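Local coordinates for transcriptional regulator, TetR family (Cytophaga hutchinsonii, PDB 3EUP), which probably acts as a DNA-binding transcriptional regulator of the TetR family, pairing a helix-turn-helix domain with an all-helical C-terminal domain that in relatives binds small-molecule effectors, at residues P22-K27 with A57-A62; D64-H69 with L102-G107. All coordinates share one frame; numbering follows the deposited sequence.

Interaction 1 of 2, residues P22-K27 with A57-A62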
ATOM      1  N   PRO A  22       7.564 -15.995   4.701  1.00 24.03           N
ATOM      2  CA  PRO A  22       6.186 -15.948   4.159  1.00 24.09           C
ATOM      3  C   PRO A  22       5.140 -15.695   5.240  1.00 24.43           C
ATOM      4  O   PRO A  22       4.101 -15.079   4.973  1.00 25.42           O
ATOM      5  CB  PRO A  22       5.992 -17.358   3.577  1.00 24.85           C
ATOM      6  CG  PRO A  22       7.352 -17.866   3.364  1.00 25.02           C
ATOM      7  CD  PRO A  22       8.199 -17.291   4.431  1.00 23.93           C
ATOM      8  N   VAL A  23       5.397 -16.155   6.464  1.00 23.92           N
ATOM      9  CA  VAL A  23       4.474 -15.904   7.558  1.00 23.50           C
ATOM     10  C   VAL A  23       4.570 -14.424   7.939  1.00 22.86           C
ATOM     11  O   VAL A  23       3.535 -13.768   8.146  1.00 23.65           O
ATOM     12  CB  VAL A  23       4.770 -16.744   8.828  1.00 23.33           C
ATOM     13  CG1 VAL A  23       3.693 -16.527   9.843  1.00 24.40           C
ATOM     14  CG2 VAL A  23       4.885 -18.261   8.485  1.00 26.44           C
ATOM     15  N   PHE A  24       5.772 -13.873   8.094  1.00 21.68           N
ATOM     16  CA  PHE A  24       5.817 -12.444   8.447  1.00 20.52           C
ATOM     17  C   PHE A  24       5.178 -11.598   7.348  1.00 20.76           C
ATOM     18  O   PHE A  24       4.494 -10.625   7.636  1.00 21.40           O
ATOM     19  CB  PHE A  24       7.220 -11.932   8.719  1.00 20.00           C
ATOM     20  CG  PHE A  24       7.755 -12.338  10.047  1.00 19.94           C
ATOM     21  CD1 PHE A  24       7.245 -11.782  11.229  1.00 19.69           C
ATOM     22  CD2 PHE A  24       8.719 -13.318  10.130  1.00 18.71           C
ATOM     23  CE1 PHE A  24       7.741 -12.172  12.489  1.00 19.88           C
ATOM     24  CE2 PHE A  24       9.218 -13.740  11.384  1.00 18.57           C
ATOM     25  CZ  PHE A  24       8.735 -13.161  12.552  1.00 20.38           C
ATOM     26  N   ASN A  25       5.414 -11.951   6.094  1.00 21.39           N
ATOM     27  CA  ASN A  25       4.918 -11.150   4.969  1.00 22.16           C
ATOM     28  C   ASN A  25       3.392 -11.113   4.915  1.00 24.05           C
ATOM     29  O   ASN A  25       2.833 -10.127   4.454  1.00 25.55           O
ATOM     30  CB  ASN A  25       5.490 -11.612   3.634  1.00 21.71           C
ATOM     31  CG  ASN A  25       5.377 -10.563   2.554  1.00 21.38           C
ATOM     32  OD1 ASN A  25       5.569  -9.364   2.798  1.00 22.47           O
ATOM     33  ND2 ASN A  25       5.052 -11.000   1.357  1.00 21.81           N
ATOM     34  N   VAL A  26       2.751 -12.147   5.438  1.00 24.78           N
ATOM     35  CA  VAL A  26       1.286 -12.292   5.440  1.00 25.12           C
ATOM     36  C   VAL A  26       0.640 -11.786   6.729  1.00 25.56           C
ATOM     37  O   VAL A  26      -0.299 -10.987   6.692  1.00 25.18           O
ATOM     38  CB  VAL A  26       0.908 -13.777   5.208  1.00 25.08           C
ATOM     39  CG1 VAL A  26      -0.596 -14.066   5.569  1.00 25.87           C
ATOM     40  CG2 VAL A  26       1.172 -14.124   3.775  1.00 25.32           C
ATOM     41  N   LYS A  27       1.180 -12.204   7.866  1.00 25.87           N
ATOM     42  CA  LYS A  27       0.581 -11.918   9.170  1.00 26.61           C
ATOM     43  C   LYS A  27       1.148 -10.676   9.857  1.00 26.23           C
ATOM     44  O   LYS A  27       0.546 -10.155  10.810  1.00 25.06           O
ATOM     45  CB  LYS A  27       0.766 -13.116  10.094  1.00 26.83           C
ATOM     46  CG  LYS A  27       0.101 -14.379   9.595  1.00 31.28           C
ATOM     47  CD  LYS A  27       0.067 -15.431  10.722  1.00 37.27           C
ATOM     48  CE  LYS A  27      -1.010 -16.483  10.505  1.00 40.18           C
ATOM     49  NZ  LYS A  27      -1.056 -17.440  11.647  1.00 42.65           N
ATOM     50  N   ALA A  57      14.063  -9.365  15.701  1.00 27.02           N
ATOM     51  CA  ALA A  57      15.252  -9.683  14.917  1.00 25.71           C
ATOM     52  C   ALA A  57      14.902 -10.648  13.760  1.00 24.83           C
ATOM     53  O   ALA A  57      15.415 -10.496  12.660  1.00 24.40           O
ATOM     54  CB  ALA A  57      16.363 -10.292  15.791  1.00 24.99           C
ATOM     55  N   VAL A  58      14.003 -11.597  14.009  1.00 23.85           N
ATOM     56  CA  VAL A  58      13.545 -12.501  12.945  1.00 23.13           C
ATOM     57  C   VAL A  58      12.749 -11.729  11.873  1.00 22.39           C
ATOM     58  O   VAL A  58      12.961 -11.939  10.696  1.00 21.45           O
ATOM     59  CB  VAL A  58      12.677 -13.674  13.470  1.00 22.45           C
ATOM     60  CG1 VAL A  58      12.405 -14.649  12.326  1.00 21.80           C
ATOM     61  CG2 VAL A  58      13.338 -14.355  14.698  1.00 21.43           C
ATOM     62  N   ALA A  59      11.877 -10.814  12.298  1.00 22.32           N
ATOM     63  CA  ALA A  59      11.062  -9.978  11.372  1.00 21.52           C
ATOM     64  C   ALA A  59      11.923  -9.112  10.473  1.00 21.85           C
ATOM     65  O   ALA A  59      11.664  -9.014   9.278  1.00 22.14           O
ATOM     66  CB  ALA A  59      10.094  -9.123  12.134  1.00 21.42           C
ATOM     67  N   ILE A  60      12.984  -8.545  11.040  1.00 22.11           N
ATOM     68  CA  ILE A  60      13.916  -7.713  10.290  1.00 22.66           C
ATOM     69  C   ILE A  60      14.666  -8.512   9.222  1.00 22.56           C
ATOM     70  O   ILE A  60      14.742  -8.080   8.079  1.00 22.78           O
ATOM     71  CB  ILE A  60      14.869  -6.961  11.207  1.00 23.42           C
ATOM     72  CG1 ILE A  60      14.083  -5.900  12.045  1.00 26.31           C
ATOM     73  CG2 ILE A  60      16.070  -6.348  10.369  1.00 24.14           C
ATOM     74  CD1 ILE A  60      14.925  -5.321  13.167  1.00 27.75           C
ATOM     75  N   ALA A  61      15.200  -9.674   9.602  1.00 22.16           N
ATOM     76  CA  ALA A  61      15.848 -10.578   8.664  1.00 21.35           C
ATOM     77  C   ALA A  61      14.855 -11.051   7.589  1.00 20.56           C
ATOM     78  O   ALA A  61      15.221 -11.131   6.397  1.00 20.30           O
ATOM     79  CB  ALA A  61      16.463 -11.810   9.430  1.00 20.29           C
ATOM     80  N   ALA A  62      13.627 -11.368   7.992  1.00 20.29           N
ATOM     81  CA  ALA A  62      12.566 -11.725   7.017  1.00 20.60           C
ATOM     82  C   ALA A  62      12.355 -10.637   5.992  1.00 21.07           C
ATOM     83  O   ALA A  62      12.238 -10.931   4.812  1.00 22.50           O
ATOM     84  CB  ALA A  62      11.219 -12.050   7.700  1.00 19.99           C
TER
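F24 reaches from helix 10-31 into a patch of small apolar groups on helix 55-78, where V58, A59 and A62 receive its ring. F24 supplies more than half of the surface buried here and is the one side chain of 22-27 to touch the other helix. A59 sits over one face: its CA lies 4.0 Å from the centroid of the F24 ring and only 4° off the ring normal, a CH-pi contact centred on the ring. The methyl of the same alanine falls nearer one side, with A59 CB 3.9 Å from F24 CE1. Where F24 CA comes closest to the opposite backbone, it is 6.5 Å from the CA of A59.

The two helix segments run nearly perpendicular, at 94° with 9.6 Å between their axes, and so meet over a short patch. This is the core of the TetR-type DNA-binding domain, in which the first long helix packs against the start of the helix that continues toward the C-terminal domain. L37 of helix 34-41, together with T32 and K55, adds further packing around F24, tying the helix-turn-helix region to the same aromatic group.

The other two partners approach the ring obliquely. A62 CB is 3.7 Å from F24 CD2, near the root of the ring, while V58 meets the far part. With V58 CG1 anti to its own backbone N (chi1 -173°), that methyl comes within 3.4 Å of F24 CE2, a tight fit between carbons, and the valine and phenyl side chains cross at about a right angle. F24 CG lies anti to the carbonyl carbon, which carries the ring across to helix 55-78. The touching residues are all buried, and V58 packs further on F52 and T20.

Interaction 2 of 2, residues D64-H69 with L102-G107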
ATOM      1  N   ASP A  64      14.512  -8.278   5.073  1.00 23.19           N
ATOM      2  CA  ASP A  64      15.690  -8.278   4.187  1.00 23.96           C
ATOM      3  C   ASP A  64      15.649  -9.407   3.168  1.00 23.23           C
ATOM      4  O   ASP A  64      15.970  -9.204   2.015  1.00 22.69           O
ATOM      5  CB  ASP A  64      16.986  -8.326   4.981  1.00 24.51           C
ATOM      6  CG  ASP A  64      17.275  -7.009   5.720  1.00 28.31           C
ATOM      7  OD1 ASP A  64      16.660  -5.968   5.390  1.00 30.39           O
ATOM      8  OD2 ASP A  64      18.104  -7.013   6.668  1.00 32.53           O
ATOM      9  N   TYR A  65      15.187 -10.587   3.566  1.00 22.92           N
ATOM     10  CA  TYR A  65      15.082 -11.708   2.603  1.00 23.72           C
ATOM     11  C   TYR A  65      13.958 -11.515   1.555  1.00 22.49           C
ATOM     12  O   TYR A  65      14.148 -11.734   0.364  1.00 21.88           O
ATOM     13  CB  TYR A  65      14.898 -13.034   3.345  1.00 23.28           C
ATOM     14  CG  TYR A  65      14.602 -14.227   2.472  1.00 25.70           C
ATOM     15  CD1 TYR A  65      15.618 -15.093   2.098  1.00 28.96           C
ATOM     16  CD2 TYR A  65      13.299 -14.526   2.073  1.00 29.28           C
ATOM     17  CE1 TYR A  65      15.367 -16.198   1.334  1.00 32.80           C
ATOM     18  CE2 TYR A  65      13.036 -15.648   1.259  1.00 33.65           C
ATOM     19  CZ  TYR A  65      14.073 -16.482   0.924  1.00 33.82           C
ATOM     20  OH  TYR A  65      13.873 -17.598   0.141  1.00 40.01           O
ATOM     21  N   ASN A  66      12.787 -11.127   2.021  1.00 23.06           N
ATOM     22  CA  ASN A  66      11.633 -10.867   1.148  1.00 22.67           C
ATOM     23  C   ASN A  66      11.872  -9.808   0.087  1.00 22.86           C
ATOM     24  O   ASN A  66      11.631 -10.032  -1.118  1.00 23.80           O
ATOM     25  CB  ASN A  66      10.407 -10.497   2.000  1.00 22.23           C
ATOM     26  CG  ASN A  66       9.736 -11.719   2.599  1.00 23.39           C
ATOM     27  OD1 ASN A  66       9.111 -11.648   3.662  1.00 27.36           O
ATOM     28  ND2 ASN A  66       9.889 -12.851   1.937  1.00 20.28           N
ATOM     29  N   TRP A  67      12.361  -8.660   0.543  1.00 23.28           N
ATOM     30  CA  TRP A  67      12.706  -7.588  -0.343  1.00 23.48           C
ATOM     31  C   TRP A  67      13.966  -7.932  -1.156  1.00 23.07           C
ATOM     32  O   TRP A  67      14.030  -7.615  -2.334  1.00 22.87           O
ATOM     33  CB  TRP A  67      12.844  -6.282   0.430  1.00 22.79           C
ATOM     34  CG  TRP A  67      13.105  -5.134  -0.459  1.00 25.39           C
ATOM     35  CD1 TRP A  67      14.261  -4.419  -0.553  1.00 26.19           C
ATOM     36  CD2 TRP A  67      12.229  -4.621  -1.467  1.00 25.40           C
ATOM     37  NE1 TRP A  67      14.129  -3.448  -1.508  1.00 26.90           N
ATOM     38  CE2 TRP A  67      12.895  -3.562  -2.092  1.00 26.43           C
ATOM     39  CE3 TRP A  67      10.924  -4.936  -1.870  1.00 27.50           C
ATOM     40  CZ2 TRP A  67      12.303  -2.801  -3.087  1.00 27.55           C
ATOM     41  CZ3 TRP A  67      10.334  -4.181  -2.859  1.00 29.74           C
ATOM     42  CH2 TRP A  67      11.021  -3.125  -3.453  1.00 28.79           C
ATOM     43  N   GLY A  68      14.955  -8.582  -0.544  1.00 23.38           N
ATOM     44  CA  GLY A  68      16.130  -9.026  -1.304  1.00 23.22           C
ATOM     45  C   GLY A  68      15.701  -9.923  -2.478  1.00 24.16           C
ATOM     46  O   GLY A  68      16.291  -9.887  -3.578  1.00 22.44           O
ATOM     47  N   HIS A  69      14.667 -10.733  -2.247  1.00 24.24           N
ATOM     48  CA  HIS A  69      14.135 -11.572  -3.301  1.00 24.62           C
ATOM     49  C   HIS A  69      13.495 -10.747  -4.415  1.00 24.86           C
ATOM     50  O   HIS A  69      13.717 -11.044  -5.610  1.00 25.71           O
ATOM     51  CB  HIS A  69      13.114 -12.548  -2.764  1.00 24.98           C
ATOM     52  CG  HIS A  69      12.657 -13.535  -3.779  1.00 27.21           C
ATOM     53  ND1 HIS A  69      11.494 -13.375  -4.504  1.00 33.12           N
ATOM     54  CD2 HIS A  69      13.230 -14.671  -4.237  1.00 28.47           C
ATOM     55  CE1 HIS A  69      11.361 -14.384  -5.346  1.00 30.00           C
ATOM     56  NE2 HIS A  69      12.401 -15.183  -5.204  1.00 31.47           N
ATOM     57  N   LEU A 102       6.565 -15.324  -8.698  1.00 31.34           N
ATOM     58  CA  LEU A 102       7.883 -14.644  -8.586  1.00 31.46           C
ATOM     59  C   LEU A 102       8.012 -13.678  -7.391  1.00 30.63           C
ATOM     60  O   LEU A 102       9.127 -13.355  -6.988  1.00 30.15           O
ATOM     61  CB  LEU A 102       8.240 -13.902  -9.878  1.00 31.64           C
ATOM     62  CG  LEU A 102       8.880 -14.681 -11.036  1.00 33.87           C
ATOM     63  CD1 LEU A 102       8.620 -16.211 -11.051  1.00 33.79           C
ATOM     64  CD2 LEU A 102       8.481 -14.015 -12.351  1.00 34.66           C
ATOM     65  N   PHE A 103       6.890 -13.185  -6.866  1.00 30.22           N
ATOM     66  CA  PHE A 103       6.887 -12.356  -5.660  1.00 28.90           C
ATOM     67  C   PHE A 103       6.798 -13.221  -4.423  1.00 28.48           C
ATOM     68  O   PHE A 103       6.273 -14.337  -4.483  1.00 28.14           O
ATOM     69  CB  PHE A 103       5.683 -11.415  -5.629  1.00 29.85           C
ATOM     70  CG  PHE A 103       6.010  -9.996  -5.991  1.00 28.09           C
ATOM     71  CD1 PHE A 103       6.289  -9.662  -7.283  1.00 28.86           C
ATOM     72  CD2 PHE A 103       5.986  -8.997  -5.041  1.00 29.94           C
ATOM     73  CE1 PHE A 103       6.566  -8.355  -7.621  1.00 29.41           C
ATOM     74  CE2 PHE A 103       6.288  -7.702  -5.377  1.00 27.01           C
ATOM     75  CZ  PHE A 103       6.571  -7.390  -6.666  1.00 28.18           C
ATOM     76  N   PRO A 104       7.271 -12.707  -3.279  1.00 26.98           N
ATOM     77  CA  PRO A 104       7.115 -13.531  -2.086  1.00 26.78           C
ATOM     78  C   PRO A 104       5.637 -13.828  -1.821  1.00 25.85           C
ATOM     79  O   PRO A 104       4.749 -13.074  -2.239  1.00 22.63           O
ATOM     80  CB  PRO A 104       7.673 -12.659  -0.959  1.00 27.42           C
ATOM     81  CG  PRO A 104       8.419 -11.554  -1.619  1.00 28.39           C
ATOM     82  CD  PRO A 104       7.853 -11.388  -2.991  1.00 27.47           C
ATOM     83  N   VAL A 105       5.391 -14.942  -1.142  1.00 26.25           N
ATOM     84  CA  VAL A 105       4.050 -15.230  -0.620  1.00 26.25           C
ATOM     85  C   VAL A 105       3.559 -14.047   0.219  1.00 25.99           C
ATOM     86  O   VAL A 105       4.279 -13.580   1.080  1.00 26.44           O
ATOM     87  CB  VAL A 105       4.054 -16.480   0.265  1.00 26.44           C
ATOM     88  CG1 VAL A 105       2.707 -16.627   1.011  1.00 26.27           C
ATOM     89  CG2 VAL A 105       4.335 -17.723  -0.597  1.00 27.29           C
ATOM     90  N   GLY A 106       2.344 -13.572  -0.039  1.00 25.39           N
ATOM     91  CA  GLY A 106       1.823 -12.368   0.641  1.00 25.67           C
ATOM     92  C   GLY A 106       2.046 -11.048  -0.074  1.00 25.06           C
ATOM     93  O   GLY A 106       1.547 -10.014   0.380  1.00 25.75           O
ATOM     94  N   GLY A 107       2.802 -11.048  -1.173  1.00 24.60           N
ATOM     95  CA  GLY A 107       2.910  -9.868  -2.028  1.00 24.25           C
ATOM     96  C   GLY A 107       4.115  -9.026  -1.677  1.00 24.81           C
ATOM     97  O   GLY A 107       5.157  -9.572  -1.269  1.00 26.20           O
TER
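The loop between helices 91-96 and 109-117, within the C-terminal family region, rests on the middle of helix 55-78 through P104 and L102, which meet N66 and H69. P104 supplies the largest share of the buried surface. P104 CG lies against the helix backbone, 3.6 Å from the carbonyl O of N66, and the N66 amide group closes in beside the same proline ring. V70, one turn further along the helix, and P109 also pack on P104.

At the other end, H69 has its CG anti to the backbone N (chi1 -173°), directing the imidazole toward the loop. The carbonyl of L102 comes up to the ring edge near its plane, with L102 O 3.0 Å from H69 CE1. The same oxygen is 3.4 Å from H69 ND1, but at an angle too poor for a hydrogen bond. From P104 to G107 the chain reverses in a type II turn, closed by G107 N to P104 O at 3.0 Å; the positive phi of G106 (93°) suits a glycine at its third position.

As modelled, a ring carbon meets the L102 oxygen at short range, which would suit a polarised C-H; a turned imidazole could place a nitrogen there.

Both interactions use helix 55-78, one after the other along its length, with centres 10 Å apart. Interaction 1 lies wholly in the buried core of the DNA-binding domain and is apolar, one aromatic ring among alanines and a valine; interaction 2 is only partly buried, and mixes proline packing with a carbonyl oxygen set against an imidazole edge. The two also touch directly. N25, next to the phenylalanine of interaction 1, offers its ND2 to the turn of interaction 2, at 2.7 Å from V105 O and 3.0 Å from G107 O in probable hydrogen bonds. Helix 10-31 is thereby joined to the 102-107 loop as well as to the helix shared by both contacts.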